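Local atomic coordinates of D-isomer specific 2-hydroxyacid dehydrogenase NAD-binding (Xanthobacter autotrophicus, PDB entry 4XA8), a protein that probably works as an NAD(P)-dependent oxidoreductase acting on D-2-hydroxyacids, and binds NADPH. Residues Arg53-Trp58 / Pro69-Val74. Sequence-based numbering, arbitrary orientation.
Sequences RYALVW and PNLKLV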
ATOM      1  N   ARG A  53      -2.830 -12.692  39.690  1.00 41.36           N
ATOM      2  CA  ARG A  53      -4.224 -12.287  39.795  1.00 43.32           C
ATOM      3  C   ARG A  53      -4.805 -11.736  38.495  1.00 39.07           C
ATOM      4  O   ARG A  53      -6.021 -11.614  38.352  1.00 37.72           O
ATOM      5  CB  ARG A  53      -4.363 -11.285  40.931  1.00 49.68           C
ATOM      6  CG  ARG A  53      -4.044 -11.908  42.279  1.00 56.29           C
ATOM      7  CD  ARG A  53      -3.949 -10.853  43.352  1.00 66.67           C
ATOM      8  NE  ARG A  53      -5.260 -10.461  43.858  1.00 73.95           N
ATOM      9  CZ  ARG A  53      -5.460  -9.550  44.810  1.00 79.23           C
ATOM     10  NH1 ARG A  53      -4.435  -8.912  45.368  1.00 83.27           N
ATOM     11  NH2 ARG A  53      -6.697  -9.262  45.196  1.00 80.92           N
ATOM     12  N   TYR A  54      -3.939 -11.450  37.539  1.00 36.21           N
ATOM     13  CA  TYR A  54      -4.371 -10.931  36.251  1.00 35.78           C
ATOM     14  C   TYR A  54      -3.660 -11.719  35.158  1.00 32.95           C
ATOM     15  O   TYR A  54      -2.498 -12.097  35.332  1.00 32.43           O
ATOM     16  CB  TYR A  54      -4.065  -9.428  36.181  1.00 37.01           C
ATOM     17  CG  TYR A  54      -4.093  -8.737  37.541  1.00 39.56           C
ATOM     18  CD1 TYR A  54      -5.299  -8.462  38.197  1.00 41.88           C
ATOM     19  CD2 TYR A  54      -2.909  -8.405  38.195  1.00 42.55           C
ATOM     20  CE1 TYR A  54      -5.319  -7.847  39.437  1.00 44.03           C
ATOM     21  CE2 TYR A  54      -2.915  -7.803  39.445  1.00 43.83           C
ATOM     22  CZ  TYR A  54      -4.120  -7.531  40.058  1.00 46.12           C
ATOM     23  OH  TYR A  54      -4.110  -6.944  41.293  1.00 47.91           O
ATOM     24  N   ALA A  55      -4.377 -12.001  34.068  1.00 32.25           N
ATOM     25  CA  ALA A  55      -3.819 -12.670  32.889  1.00 30.84           C
ATOM     26  C   ALA A  55      -4.102 -11.875  31.610  1.00 31.11           C
ATOM     27  O   ALA A  55      -5.254 -11.573  31.300  1.00 32.05           O
ATOM     28  CB  ALA A  55      -4.382 -14.089  32.786  1.00 30.41           C
ATOM     29  N   LEU A  56      -3.029 -11.526  30.899  1.00 29.67           N
ATOM     30  CA  LEU A  56      -3.102 -10.874  29.600  1.00 30.18           C
ATOM     31  C   LEU A  56      -2.652 -11.889  28.569  1.00 30.00           C
ATOM     32  O   LEU A  56      -1.497 -12.298  28.568  1.00 29.80           O
ATOM     33  CB  LEU A  56      -2.183  -9.647  29.592  1.00 30.62           C
ATOM     34  CG  LEU A  56      -2.002  -8.897  28.268  1.00 29.73           C
ATOM     35  CD1 LEU A  56      -3.341  -8.338  27.856  1.00 31.04           C
ATOM     36  CD2 LEU A  56      -0.960  -7.800  28.466  1.00 29.74           C
ATOM     37  N   VAL A  57      -3.568 -12.333  27.720  1.00 29.57           N
ATOM     38  CA  VAL A  57      -3.314 -13.523  26.918  1.00 30.38           C
ATOM     39  C   VAL A  57      -3.837 -13.477  25.486  1.00 30.84           C
ATOM     40  O   VAL A  57      -4.831 -12.786  25.175  1.00 33.21           O
ATOM     41  CB  VAL A  57      -3.938 -14.788  27.566  1.00 31.38           C
ATOM     42  CG1 VAL A  57      -3.429 -15.033  28.967  1.00 33.37           C
ATOM     43  CG2 VAL A  57      -5.452 -14.683  27.563  1.00 32.52           C
ATOM     44  N   TRP A  58      -3.179 -14.257  24.620  1.00 30.45           N
ATOM     45  CA  TRP A  58      -3.746 -14.640  23.328  1.00 31.90           C
ATOM     46  C   TRP A  58      -3.647 -16.175  23.120  1.00 32.53           C
ATOM     47  O   TRP A  58      -2.559 -16.757  23.140  1.00 30.26           O
ATOM     48  CB  TRP A  58      -3.078 -13.888  22.183  1.00 34.59           C
ATOM     49  CG  TRP A  58      -3.682 -14.174  20.847  1.00 39.04           C
ATOM     50  CD1 TRP A  58      -3.242 -15.093  19.930  1.00 41.94           C
ATOM     51  CD2 TRP A  58      -4.861 -13.582  20.282  1.00 44.00           C
ATOM     52  NE1 TRP A  58      -4.040 -15.069  18.814  1.00 44.40           N
ATOM     53  CE2 TRP A  58      -5.052 -14.167  19.008  1.00 46.73           C
ATOM     54  CE3 TRP A  58      -5.779 -12.622  20.731  1.00 47.22           C
ATOM     55  CZ2 TRP A  58      -6.118 -13.807  18.165  1.00 51.86           C
ATOM     56  CZ3 TRP A  58      -6.841 -12.264  19.894  1.00 51.89           C
ATOM     57  CH2 TRP A  58      -6.999 -12.857  18.627  1.00 53.49           C
ATOM     58  N   PRO A  69      -5.113 -20.194  40.656  1.00 43.15           N
ATOM     59  CA  PRO A  69      -6.396 -20.277  41.354  1.00 44.89           C
ATOM     60  C   PRO A  69      -6.986 -18.917  41.789  1.00 47.45           C
ATOM     61  O   PRO A  69      -8.198 -18.787  41.831  1.00 49.47           O
ATOM     62  CB  PRO A  69      -6.100 -21.199  42.560  1.00 47.52           C
ATOM     63  CG  PRO A  69      -4.639 -21.158  42.767  1.00 46.83           C
ATOM     64  CD  PRO A  69      -3.996 -20.736  41.448  1.00 43.96           C
ATOM     65  N   ASN A  70      -6.141 -17.909  42.041  1.00 46.27           N
ATOM     66  CA  ASN A  70      -6.572 -16.585  42.533  1.00 46.83           C
ATOM     67  C   ASN A  70      -6.742 -15.508  41.436  1.00 45.48           C
ATOM     68  O   ASN A  70      -6.853 -14.300  41.729  1.00 44.04           O
ATOM     69  CB  ASN A  70      -5.553 -16.104  43.572  1.00 48.16           C
ATOM     70  CG  ASN A  70      -5.425 -17.055  44.729  1.00 52.94           C
ATOM     71  OD1 ASN A  70      -6.419 -17.615  45.179  1.00 51.11           O
ATOM     72  ND2 ASN A  70      -4.204 -17.252  45.222  1.00 55.50           N
ATOM     73  N   LEU A  71      -6.755 -15.944  40.178  1.00 43.74           N
ATOM     74  CA  LEU A  71      -7.072 -15.060  39.034  1.00 44.60           C
ATOM     75  C   LEU A  71      -8.396 -14.291  39.249  1.00 45.52           C
ATOM     76  O   LEU A  71      -9.449 -14.882  39.621  1.00 41.47           O
ATOM     77  CB  LEU A  71      -7.181 -15.913  37.777  1.00 44.04           C
ATOM     78  CG  LEU A  71      -6.919 -15.373  36.396  1.00 45.21           C
ATOM     79  CD1 LEU A  71      -5.544 -14.725  36.360  1.00 43.39           C
ATOM     80  CD2 LEU A  71      -7.029 -16.567  35.452  1.00 45.32           C
ATOM     81  N   LYS A  72      -8.320 -12.979  39.024  1.00 42.85           N
ATOM     82  CA  LYS A  72      -9.435 -12.048  39.221  1.00 44.92           C
ATOM     83  C   LYS A  72      -9.903 -11.361  37.938  1.00 44.65           C
ATOM     84  O   LYS A  72     -11.010 -10.790  37.914  1.00 45.38           O
ATOM     85  CB  LYS A  72      -9.022 -10.998  40.262  1.00 48.08           C
ATOM     86  CG  LYS A  72      -8.706 -11.609  41.649  1.00 53.21           C
ATOM     87  CD  LYS A  72      -9.236 -10.766  42.805  1.00 59.28           C
ATOM     88  CE  LYS A  72      -9.298 -11.580  44.095  1.00 63.80           C
ATOM     89  NZ  LYS A  72     -10.437 -11.214  44.985  1.00 71.46           N
ATOM     90  N   LEU A  73      -9.059 -11.416  36.899  1.00 38.95           N
ATOM     91  CA  LEU A  73      -9.218 -10.624  35.691  1.00 38.48           C
ATOM     92  C   LEU A  73      -8.459 -11.273  34.532  1.00 36.38           C
ATOM     93  O   LEU A  73      -7.280 -11.629  34.666  1.00 36.49           O
ATOM     94  CB  LEU A  73      -8.698  -9.193  35.946  1.00 39.14           C
ATOM     95  CG  LEU A  73      -8.716  -8.216  34.757  1.00 39.74           C
ATOM     96  CD1 LEU A  73     -10.146  -8.042  34.265  1.00 41.91           C
ATOM     97  CD2 LEU A  73      -8.120  -6.858  35.136  1.00 40.28           C
ATOM     98  N   VAL A  74      -9.144 -11.460  33.406  1.00 37.44           N
ATOM     99  CA  VAL A  74      -8.496 -11.826  32.146  1.00 35.89           C
ATOM    100  C   VAL A  74      -8.627 -10.694  31.143  1.00 35.45           C
ATOM    101  O   VAL A  74      -9.678 -10.035  31.066  1.00 37.07           O
ATOM    102  CB  VAL A  74      -9.105 -13.105  31.547  1.00 38.05           C
ATOM    103  CG1 VAL A  74      -8.520 -13.390  30.166  1.00 37.63           C
ATOM    104  CG2 VAL A  74      -8.838 -14.253  32.469  1.00 38.56           C
TER
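Arg53 of strand 52-57 and Lys72, in the loop that leads into the neighbouring parallel strand 73-76, run side by side in the five-stranded parallel sheet of the smaller, flavodoxin-like domain, as is known for D-2-hydroxyacid dehydrogenases. Parallel pairing of Tyr54 with Leu73 and of Ala55 with Val74 fixes the register. Of the three backbone bonds between 53-58 and 69-74, the straightest, at 166°, runs from Lys72 N to Arg53 O over 2.8 Å. Its donor is tilted 24° from the carbonyl plane; Leu73 N adds a weak bond to the same oxygen. Further along, Ala55 N reaches Leu73 O at 3.0 Å, this time in the carbonyl plane, and Ala55 continues the ladder to Ile75.

Arg53 has the largest surface buried here. With CG anti to its carbonyl carbon, its chain passes Asn70 O and then bends at chi3, and Lys72 CE meets the guanidinium edge 3.7 Å from Arg53 NH2. Two positive ends therefore lie close, but Glu305 of helix 290-306 forms a salt bridge with Arg53 NH2, which probably offsets the repulsion, while Ser7 O accepts a bond from NH1. A leucine at Arg53 would probably leave Glu305 without this cationic mate and Ser7 O without this donor.

On the face carrying Tyr54 and Leu73, Tyr54 CD1 meets Leu73 CB edge-on, and Arg53 CB sits 3.8 Å above the centre of the tyrosine ring; helix 290-306 packs against this side through Ile301 and Ile304. On the other face, the methyl of Ala55 touches Val11 of strand 9-13 and also meets Leu71, whose CG stands anti to the backbone N (chi1 -154°), bringing Leu71 CD1 to 3.8 Å from Ala55 CB.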